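Side-chain contacts in hydroquinone dioxygenase large subunit (Pseudomonas sp., PDB 4ZXA), which forms, with a small subunit, a two-subunit cupin hydroquinone 1,2-dioxygenase that probably cleaves the hydroquinone ring using a ferrous ion and dioxygen: residues Trp76-Gly81 against Phe120-Ile125; Met71-Trp76 against Ala127-Ile132; Arg192-Val197 against Pro245-Phe250. All coordinates share one frame; numbering follows the deposited sequence.

How the contacts relate
Contacts 1 and 2 lie on one side of the 4-hydroxybenzonitrile pocket, while Thr246 and Glu248 of contact 3 line another wall. The first two have centres about 9 Å apart. They share Trp76 and both use helix 122-136, with contact 1 nested inside the chain loop that contact 2 closes. They also touch directly. Phe78 N lies 2.8 Å from Asp73 O, a probable hydrogen bond, and Phe78 CE1 packs 3.7 Å from Phe129 CE2. Contact 3 comes later in the chain. Its centre is about 28 Å from that of contact 1 and about 24 Å from that of contact 2. All three contain a residue that touches the ligand.

Contact 1. Residues Trp76-Gly81 against Phe120-Ile125; sequences WGFFYG and FETPLI. With H8N (4-hydroxybenzonitrile), chain J.
Phe78 sits in the type I' beta turn that runs from Trp76 to Phe79, just past helix 63-75, and its ring reaches Thr122 and Ile125 at the start of helix 122-136. Gly77 ends the first helix with a Schellman motif. Phe79 N bonds to Trp76 O at 3.1 Å and closes the turn. Glu121 takes the N-cap position of the second helix.

The contact is purely apolar. Phe78 CZ lies 3.9 Å from Ile125 CG1 and also 3.9 Å from Ile125 CG2, so the far end of the ring meets both branches. The two side chains approach at a slant. With chi1 of Ile125 at 180°, CG1 points opposite the backbone N and CG2 sits between N and the carbonyl carbon; both reach the end of the ring. Nearer the ring base, Phe78 CD2 is 4.3 Å from Thr122 CG2, a looser touch. Val98 and Thr91 of neighbouring strands also pack on Phe78.

Trp76 and Phe79, the first and last residues of the turn, contact the ligand instead. Phe79 CE2 is 3.7 Å from the nitrile nitrogen NAA of 4-hydroxybenzonitrile, which lies at the ring edge and in its plane. Trp76 CZ2 is 3.8 Å from ligand CAE, and Trp76 CH2 is 3.8 Å from ligand CAG. Trp76 NE1 has a weak hydrogen bond to Asn231. With an alanine here, a gap would probably open beside ligand CAE and CAG, and Asn231 would be left without this weak partner.

Beyond the turn, Tyr80 O accepts a hydrogen bond from His256 NE2, which ties the loop to a ligand of the cadmium ion. The loop is a Schellman-capped helix end running into a tight turn, with Phe78 packed against helix 122-136 and Trp76 and Phe79 lining the ligand pocket of a cupin dioxygenase.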
# COMPACT_ATOMS: atom_id res chain seq x y z
N TRP E 76 -13.41 6.86 15.45
CA TRP E 76 -13.39 5.88 16.54
C TRP E 76 -12.95 6.50 17.86
O TRP E 76 -12.89 5.81 18.88
CB TRP E 76 -12.45 4.71 16.21
CG TRP E 76 -12.80 3.97 14.96
CD1 TRP E 76 -13.96 4.05 14.25
CD2 TRP E 76 -11.96 3.04 14.26
NE1 TRP E 76 -13.89 3.23 13.15
CE2 TRP E 76 -12.68 2.60 13.13
CE3 TRP E 76 -10.67 2.55 14.46
CZ2 TRP E 76 -12.16 1.68 12.23
CZ3 TRP E 76 -10.15 1.65 13.57
CH2 TRP E 76 -10.89 1.22 12.46
N GLY E 77 -12.60 7.78 17.86
CA GLY E 77 -12.12 8.42 19.07
C GLY E 77 -10.82 7.78 19.52
O GLY E 77 -10.55 7.68 20.72
N PHE E 78 -10.02 7.36 18.55
CA PHE E 78 -8.72 6.73 18.79
C PHE E 78 -8.82 5.30 19.30
O PHE E 78 -7.82 4.69 19.66
CB PHE E 78 -7.82 7.62 19.65
CG PHE E 78 -7.54 8.95 19.01
CD1 PHE E 78 -6.62 9.06 17.97
CD2 PHE E 78 -8.23 10.09 19.41
CE1 PHE E 78 -6.36 10.28 17.34
CE2 PHE E 78 -7.99 11.31 18.80
CZ PHE E 78 -7.05 11.41 17.76
N PHE E 79 -10.04 4.76 19.30
CA PHE E 79 -10.23 3.34 19.49
C PHE E 79 -9.61 2.86 20.80
O PHE E 79 -9.72 3.54 21.83
CB PHE E 79 -9.62 2.59 18.30
CG PHE E 79 -10.29 1.28 17.98
CD1 PHE E 79 -11.56 1.00 18.47
CD2 PHE E 79 -9.65 0.33 17.20
CE1 PHE E 79 -12.18 -0.22 18.18
CE2 PHE E 79 -10.26 -0.89 16.91
CZ PHE E 79 -11.53 -1.17 17.39
N TYR E 80 -8.96 1.70 20.76
CA TYR E 80 -8.26 1.13 21.92
C TYR E 80 -6.92 0.68 21.42
O TYR E 80 -6.77 0.43 20.23
CB TYR E 80 -9.01 -0.10 22.46
CG TYR E 80 -10.43 0.19 22.78
CD1 TYR E 80 -10.78 0.76 23.98
CD2 TYR E 80 -11.43 -0.05 21.84
CE1 TYR E 80 -12.10 1.06 24.27
CE2 TYR E 80 -12.75 0.26 22.11
CZ TYR E 80 -13.08 0.80 23.33
OH TYR E 80 -14.40 1.10 23.61
N GLY E 81 -5.95 0.52 22.30
CA GLY E 81 -4.66 -0.00 21.88
C GLY E 81 -4.01 0.82 20.77
O GLY E 81 -4.10 2.06 20.77
N PHE E 120 -0.46 13.56 24.02
CA PHE E 120 -1.36 14.69 23.77
C PHE E 120 -2.68 14.56 24.50
O PHE E 120 -3.21 13.46 24.65
CB PHE E 120 -1.62 14.86 22.27
CG PHE E 120 -0.42 15.27 21.48
CD1 PHE E 120 -0.10 16.61 21.32
CD2 PHE E 120 0.39 14.32 20.87
CE1 PHE E 120 1.01 17.00 20.57
CE2 PHE E 120 1.51 14.70 20.12
CZ PHE E 120 1.82 16.05 19.97
N GLU E 121 -3.23 15.68 24.96
CA GLU E 121 -4.57 15.69 25.52
C GLU E 121 -5.53 15.39 24.38
O GLU E 121 -5.51 16.06 23.34
CB GLU E 121 -4.90 17.05 26.14
CG GLU E 121 -4.00 17.47 27.30
CD GLU E 121 -4.18 16.60 28.54
OE1 GLU E 121 -5.30 16.07 28.74
OE2 GLU E 121 -3.21 16.44 29.31
N THR E 122 -6.38 14.39 24.56
CA THR E 122 -7.23 13.95 23.46
C THR E 122 -7.87 15.08 22.63
O THR E 122 -7.82 15.06 21.40
CB THR E 122 -8.30 12.98 23.96
OG1 THR E 122 -7.64 11.85 24.54
CG2 THR E 122 -9.18 12.52 22.82
N PRO E 123 -8.45 16.09 23.29
CA PRO E 123 -9.15 17.10 22.49
C PRO E 123 -8.25 17.87 21.53
O PRO E 123 -8.72 18.27 20.46
CB PRO E 123 -9.75 18.04 23.55
CG PRO E 123 -9.78 17.24 24.81
CD PRO E 123 -8.60 16.32 24.74
N LEU E 124 -6.99 18.09 21.90
CA LEU E 124 -6.05 18.80 21.02
C LEU E 124 -5.71 18.00 19.75
O LEU E 124 -5.87 18.49 18.62
CB LEU E 124 -4.78 19.19 21.78
CG LEU E 124 -3.67 19.83 20.93
CD1 LEU E 124 -4.16 21.09 20.24
CD2 LEU E 124 -2.42 20.11 21.76
N ILE E 125 -5.26 16.76 19.93
CA ILE E 125 -4.94 15.91 18.79
C ILE E 125 -6.18 15.64 17.95
O ILE E 125 -6.09 15.55 16.72
CB ILE E 125 -4.28 14.58 19.21
CG1 ILE E 125 -3.97 13.74 17.96
CG2 ILE E 125 -5.17 13.81 20.16
CD1 ILE E 125 -2.90 12.71 18.18
NAA H8N J . -9.82 -4.20 15.40
CAC H8N J . -10.65 -3.91 14.67
CAI H8N J . -11.75 -3.57 13.72
CAF H8N J . -12.39 -4.61 13.07
CAD H8N J . -13.42 -4.33 12.17
CAH H8N J . -13.77 -3.01 11.96
OAB H8N J . -14.77 -2.72 11.07
CAE H8N J . -13.12 -1.96 12.61
CAG H8N J . -12.10 -2.25 13.51

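Contact 2. Residues Met71-Trp76 against Ala127-Ile132; sequences MRDVAW and ATFKAI. With H8N (4-hydroxybenzonitrile), chain J.
Phe129 packs against Val74 and Asp73 where helix 122-136 crosses helix 63-75, a helix-helix packing within the N-terminal part of the subunit. The axes of the segments 71-75 and 127-132 approach to 9.9 Å, with 136° between their directions, well off antiparallel.

The side chain of Phe129 can be followed outward. Its CB meets Val74 CG2 at 3.5 Å, the tightest touch of the contact. With chi1 at -82°, CG lies opposite the carbonyl carbon, and the edge of the ring that carries CE2 is brought to Asp73. Val74 and Phe129 point past one another, flank to flank, and the methyl CG2 stays near the ring plane, at its edge. Farther out, Phe129 CE2 lies 4.0 Å from Asp73 OD2, again at the edge of the ring. The carboxylate and ring planes are 52° apart. The hydrogen-bond partner of Asp73 OD2 is Thr91 OG1, which satisfies this buried oxygen.

Val74 divides its two methyls between two neighbours. While CG2 goes to Phe129, CG1 lies 4.0 Å from Lys130 CG and 4.1 Å from Lys130 CE. The lysine chain is extended beyond CG and lays its methylene groups across the valine at an exposed margin. Met126 and Leu133 of the same helix also pack on Val74. A hydrophobic seam thus runs between the helices.

The opposite side of helix 63-75 turns to the pocket. There Arg72 donates to three backbone oxygens, NE to Trp230 O, NH2 to Thr229 O and NH1 to Pro143 O. Arg72 CB lies 3.5 Å above one face of the Trp76 ring, offset toward its rim.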
# COMPACT_ATOMS: atom_id res chain seq x y z
N MET E 71 -9.23 9.07 9.12
CA MET E 71 -10.69 9.09 9.19
C MET E 71 -11.18 8.08 10.20
O MET E 71 -12.10 8.37 10.95
CB MET E 71 -11.32 8.79 7.84
CG MET E 71 -12.82 8.81 7.88
SD MET E 71 -13.51 10.46 7.89
CE MET E 71 -14.23 10.56 9.53
N ARG E 72 -10.57 6.89 10.23
CA ARG E 72 -10.99 5.89 11.20
C ARG E 72 -10.61 6.36 12.60
O ARG E 72 -11.43 6.30 13.52
CB ARG E 72 -10.43 4.48 10.90
CG ARG E 72 -10.92 3.84 9.57
CD ARG E 72 -12.41 4.05 9.39
NE ARG E 72 -12.97 3.46 8.18
CZ ARG E 72 -12.78 3.93 6.95
NH1 ARG E 72 -11.98 4.98 6.74
NH2 ARG E 72 -13.36 3.34 5.91
N ASP E 73 -9.38 6.84 12.75
CA ASP E 73 -8.89 7.24 14.07
C ASP E 73 -9.79 8.32 14.68
O ASP E 73 -10.03 8.32 15.89
CB ASP E 73 -7.45 7.74 14.03
CG ASP E 73 -6.61 7.24 15.20
OD1 ASP E 73 -7.15 6.54 16.10
OD2 ASP E 73 -5.40 7.54 15.22
N VAL E 74 -10.28 9.22 13.84
CA VAL E 74 -11.11 10.31 14.31
C VAL E 74 -12.51 9.82 14.65
O VAL E 74 -13.08 10.22 15.67
CB VAL E 74 -11.20 11.46 13.30
CG1 VAL E 74 -12.47 12.26 13.52
CG2 VAL E 74 -9.98 12.33 13.40
N ALA E 75 -13.05 8.96 13.79
CA ALA E 75 -14.41 8.48 13.95
C ALA E 75 -14.50 7.56 15.16
O ALA E 75 -15.55 7.48 15.80
CB ALA E 75 -14.87 7.75 12.69
N TRP E 76 -13.41 6.86 15.45
CA TRP E 76 -13.39 5.88 16.54
C TRP E 76 -12.95 6.50 17.86
O TRP E 76 -12.89 5.81 18.88
CB TRP E 76 -12.45 4.71 16.21
CG TRP E 76 -12.80 3.97 14.96
CD1 TRP E 76 -13.96 4.05 14.25
CD2 TRP E 76 -11.96 3.04 14.26
NE1 TRP E 76 -13.89 3.23 13.15
CE2 TRP E 76 -12.68 2.60 13.13
CE3 TRP E 76 -10.67 2.55 14.46
CZ2 TRP E 76 -12.16 1.68 12.23
CZ3 TRP E 76 -10.15 1.65 13.57
CH2 TRP E 76 -10.89 1.22 12.46
N ALA E 127 -8.73 17.70 17.57
CA ALA E 127 -9.03 18.94 16.85
C ALA E 127 -8.10 19.08 15.66
O ALA E 127 -8.53 19.40 14.55
CB ALA E 127 -8.91 20.13 17.78
N THR E 128 -6.82 18.84 15.90
CA THR E 128 -5.84 18.85 14.83
C THR E 128 -6.22 17.85 13.73
O THR E 128 -6.21 18.19 12.55
CB THR E 128 -4.43 18.53 15.34
OG1 THR E 128 -4.12 19.39 16.44
CG2 THR E 128 -3.40 18.71 14.23
N PHE E 129 -6.55 16.62 14.12
CA PHE E 129 -6.91 15.60 13.13
C PHE E 129 -8.15 15.96 12.31
O PHE E 129 -8.17 15.80 11.09
CB PHE E 129 -7.08 14.22 13.78
CG PHE E 129 -5.79 13.48 13.99
CD1 PHE E 129 -4.57 14.15 14.02
CD2 PHE E 129 -5.79 12.10 14.14
CE1 PHE E 129 -3.38 13.47 14.21
CE2 PHE E 129 -4.61 11.40 14.33
CZ PHE E 129 -3.40 12.08 14.37
N LYS E 130 -9.20 16.46 12.96
CA LYS E 130 -10.41 16.85 12.23
C LYS E 130 -10.07 17.94 11.24
O LYS E 130 -10.58 17.97 10.13
CB LYS E 130 -11.49 17.34 13.19
CG LYS E 130 -12.08 16.23 14.06
CD LYS E 130 -13.40 16.65 14.68
CE LYS E 130 -14.04 15.49 15.42
NZ LYS E 130 -15.48 15.74 15.75
N ALA E 131 -9.17 18.83 11.65
CA ALA E 131 -8.76 19.95 10.81
C ALA E 131 -7.96 19.46 9.61
O ALA E 131 -8.07 20.02 8.51
CB ALA E 131 -7.96 20.98 11.63
N ILE E 132 -7.16 18.41 9.82
CA ILE E 132 -6.40 17.83 8.72
C ILE E 132 -7.33 17.17 7.69
O ILE E 132 -7.21 17.43 6.49
CB ILE E 132 -5.32 16.84 9.22
CG1 ILE E 132 -4.23 17.59 10.00
CG2 ILE E 132 -4.69 16.08 8.05
CD1 ILE E 132 -3.32 16.70 10.78
NAA H8N J . -9.82 -4.20 15.40
CAC H8N J . -10.65 -3.91 14.67
CAI H8N J . -11.75 -3.57 13.72
CAF H8N J . -12.39 -4.61 13.07
CAD H8N J . -13.42 -4.33 12.17
CAH H8N J . -13.77 -3.01 11.96
OAB H8N J . -14.77 -2.72 11.07
CAE H8N J . -13.12 -1.96 12.61
CAG H8N J . -12.10 -2.25 13.51

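Contact 3. Residues Arg192-Val197 against Pro245-Phe250; sequences RQFADV and PTTEEF. With H8N (4-hydroxybenzonitrile), chain J.
Arg192 and Glu249 form an end-on, two-pronged salt bridge between the loop 192-197 and the strand 241-249. Arg192 NH2 donates to Glu249 OE2 at 2.7 Å, and Arg192 NH1 donates to Glu249 OE1 at 3.1 Å, nearly straight at 165°. Each oxygen uses its syn lone pair. The carboxylate lies at the edge of the guanidinium, nearly coplanar with it. Glu249 has its CG anti to the backbone N (chi1 -163°), and the extended chain carries the carboxylate straight out to the arginine.

Gln193 lies against both groups. Its amide stacks on the Glu249 carboxylate, with planes 24° apart, and Gln193 NE2 is 3.5 Å from Glu249 OE2 at an angle too poor for a hydrogen bond. Its polar end is held instead by Arg310, whose backbone N donates to Gln193 OE1. Gln193 CG also lies over one face of the guanidinium. Farther along the strand, Phe194 CE2 meets Thr247 CG2 at 3.7 Å, with Thr247 CB in the ring plane, at its edge.

Further partners fix the acid. Arg310 makes a second salt bridge to Glu249 OE1, and Tyr44 of a second copy of this protein hydrogen-bonds to Glu249 OE2. On the loop, Asp196 OD2 accepts a bond from Thr12 N of the small subunit.

Between Thr247 and Glu249, Glu248 turns away from the loop, into the pocket. Thr246 OG1 donates to Glu248 OE1 at 2.9 Å from above the carboxylate plane. The ligand hydroxyl OAB is modelled as donating to Glu248 OE2, at an unusually short and therefore doubtful distance. The strand thus serves two sides: Thr246 and Glu248 line the ligand pocket, while Thr247 and Glu249 meet an outer loop near subunit interfaces, consistent with a barrel strand of the cupin fold.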
# COMPACT_ATOMS: atom_id res chain seq x y z
N ARG E 192 -24.68 -0.98 -3.54
CA ARG E 192 -24.69 -1.81 -4.75
C ARG E 192 -24.21 -3.24 -4.52
O ARG E 192 -24.53 -4.13 -5.31
CB ARG E 192 -23.87 -1.18 -5.88
CG ARG E 192 -22.37 -1.44 -5.75
CD ARG E 192 -21.65 -0.34 -4.96
NE ARG E 192 -20.20 -0.51 -5.02
CZ ARG E 192 -19.43 -0.95 -4.02
NH1 ARG E 192 -19.96 -1.25 -2.83
NH2 ARG E 192 -18.13 -1.09 -4.19
N GLN E 193 -23.42 -3.47 -3.48
CA GLN E 193 -22.94 -4.83 -3.22
C GLN E 193 -23.81 -5.57 -2.21
O GLN E 193 -23.47 -6.66 -1.76
CB GLN E 193 -21.46 -4.85 -2.80
CG GLN E 193 -20.51 -4.52 -3.96
CD GLN E 193 -19.05 -4.94 -3.70
OE1 GLN E 193 -18.70 -5.46 -2.64
NE2 GLN E 193 -18.21 -4.71 -4.68
N PHE E 194 -24.95 -4.99 -1.87
CA PHE E 194 -25.95 -5.68 -1.07
C PHE E 194 -27.30 -5.66 -1.80
O PHE E 194 -28.34 -5.94 -1.20
CB PHE E 194 -26.08 -5.06 0.33
CG PHE E 194 -24.89 -5.32 1.23
CD1 PHE E 194 -24.35 -6.59 1.34
CD2 PHE E 194 -24.30 -4.29 1.96
CE1 PHE E 194 -23.27 -6.84 2.16
CE2 PHE E 194 -23.20 -4.54 2.78
CZ PHE E 194 -22.68 -5.81 2.88
N ALA E 195 -27.28 -5.35 -3.10
CA ALA E 195 -28.52 -5.17 -3.85
C ALA E 195 -29.43 -6.40 -3.86
O ALA E 195 -30.59 -6.29 -4.22
CB ALA E 195 -28.25 -4.68 -5.29
N ASP E 196 -28.90 -7.55 -3.46
CA ASP E 196 -29.69 -8.78 -3.48
C ASP E 196 -30.26 -9.13 -2.11
O ASP E 196 -30.92 -10.15 -1.96
CB ASP E 196 -28.85 -9.96 -3.97
CG ASP E 196 -27.66 -10.26 -3.05
OD1 ASP E 196 -27.04 -9.29 -2.58
OD2 ASP E 196 -27.36 -11.45 -2.80
N VAL E 197 -29.98 -8.30 -1.11
CA VAL E 197 -30.44 -8.56 0.26
C VAL E 197 -31.92 -8.20 0.47
O VAL E 197 -32.35 -7.11 0.14
CB VAL E 197 -29.56 -7.80 1.27
CG1 VAL E 197 -30.16 -7.83 2.68
CG2 VAL E 197 -28.17 -8.38 1.26
N PRO E 245 -22.17 -3.95 14.64
CA PRO E 245 -21.99 -4.48 13.28
C PRO E 245 -21.42 -3.41 12.38
O PRO E 245 -21.54 -2.22 12.69
CB PRO E 245 -23.42 -4.79 12.82
CG PRO E 245 -24.28 -4.65 14.07
CD PRO E 245 -23.59 -3.70 14.96
N THR E 246 -20.84 -3.82 11.26
CA THR E 246 -20.27 -2.90 10.29
C THR E 246 -20.09 -3.64 8.96
O THR E 246 -19.99 -4.86 8.95
CB THR E 246 -18.91 -2.36 10.78
OG1 THR E 246 -18.29 -1.57 9.76
CG2 THR E 246 -17.97 -3.50 11.14
N THR E 247 -20.10 -2.90 7.86
CA THR E 247 -19.95 -3.49 6.54
C THR E 247 -18.54 -3.23 6.03
O THR E 247 -18.09 -2.09 5.97
CB THR E 247 -21.01 -2.94 5.56
OG1 THR E 247 -20.79 -1.54 5.34
CG2 THR E 247 -22.41 -3.14 6.14
N GLU E 248 -17.83 -4.30 5.69
CA GLU E 248 -16.41 -4.23 5.37
C GLU E 248 -16.14 -4.51 3.90
O GLU E 248 -16.62 -5.49 3.32
CB GLU E 248 -15.62 -5.23 6.23
CG GLU E 248 -16.20 -5.49 7.61
CD GLU E 248 -16.09 -4.31 8.57
OE1 GLU E 248 -16.43 -3.17 8.18
OE2 GLU E 248 -15.67 -4.54 9.73
N GLU E 249 -15.38 -3.61 3.28
CA GLU E 249 -14.98 -3.77 1.89
C GLU E 249 -13.50 -3.42 1.75
O GLU E 249 -13.00 -2.56 2.46
CB GLU E 249 -15.83 -2.91 0.96
CG GLU E 249 -15.75 -3.33 -0.49
CD GLU E 249 -16.73 -2.59 -1.37
OE1 GLU E 249 -17.72 -2.05 -0.85
OE2 GLU E 249 -16.50 -2.55 -2.59
N PHE E 250 -12.82 -4.07 0.82
CA PHE E 250 -11.39 -3.85 0.62
C PHE E 250 -10.56 -4.20 1.85
O PHE E 250 -10.66 -5.30 2.39
CB PHE E 250 -11.14 -2.40 0.20
CG PHE E 250 -9.79 -2.18 -0.41
CD1 PHE E 250 -9.28 -3.07 -1.34
CD2 PHE E 250 -9.04 -1.07 -0.07
CE1 PHE E 250 -8.04 -2.86 -1.90
CE2 PHE E 250 -7.80 -0.86 -0.63
CZ PHE E 250 -7.30 -1.76 -1.54
NAA H8N J . -9.82 -4.20 15.40
CAC H8N J . -10.65 -3.91 14.67
CAI H8N J . -11.75 -3.57 13.72
CAF H8N J . -12.39 -4.61 13.07
CAD H8N J . -13.42 -4.33 12.17
CAH H8N J . -13.77 -3.01 11.96
OAB H8N J . -14.77 -2.72 11.07
CAE H8N J . -13.12 -1.96 12.61
CAG H8N J . -12.10 -2.25 13.51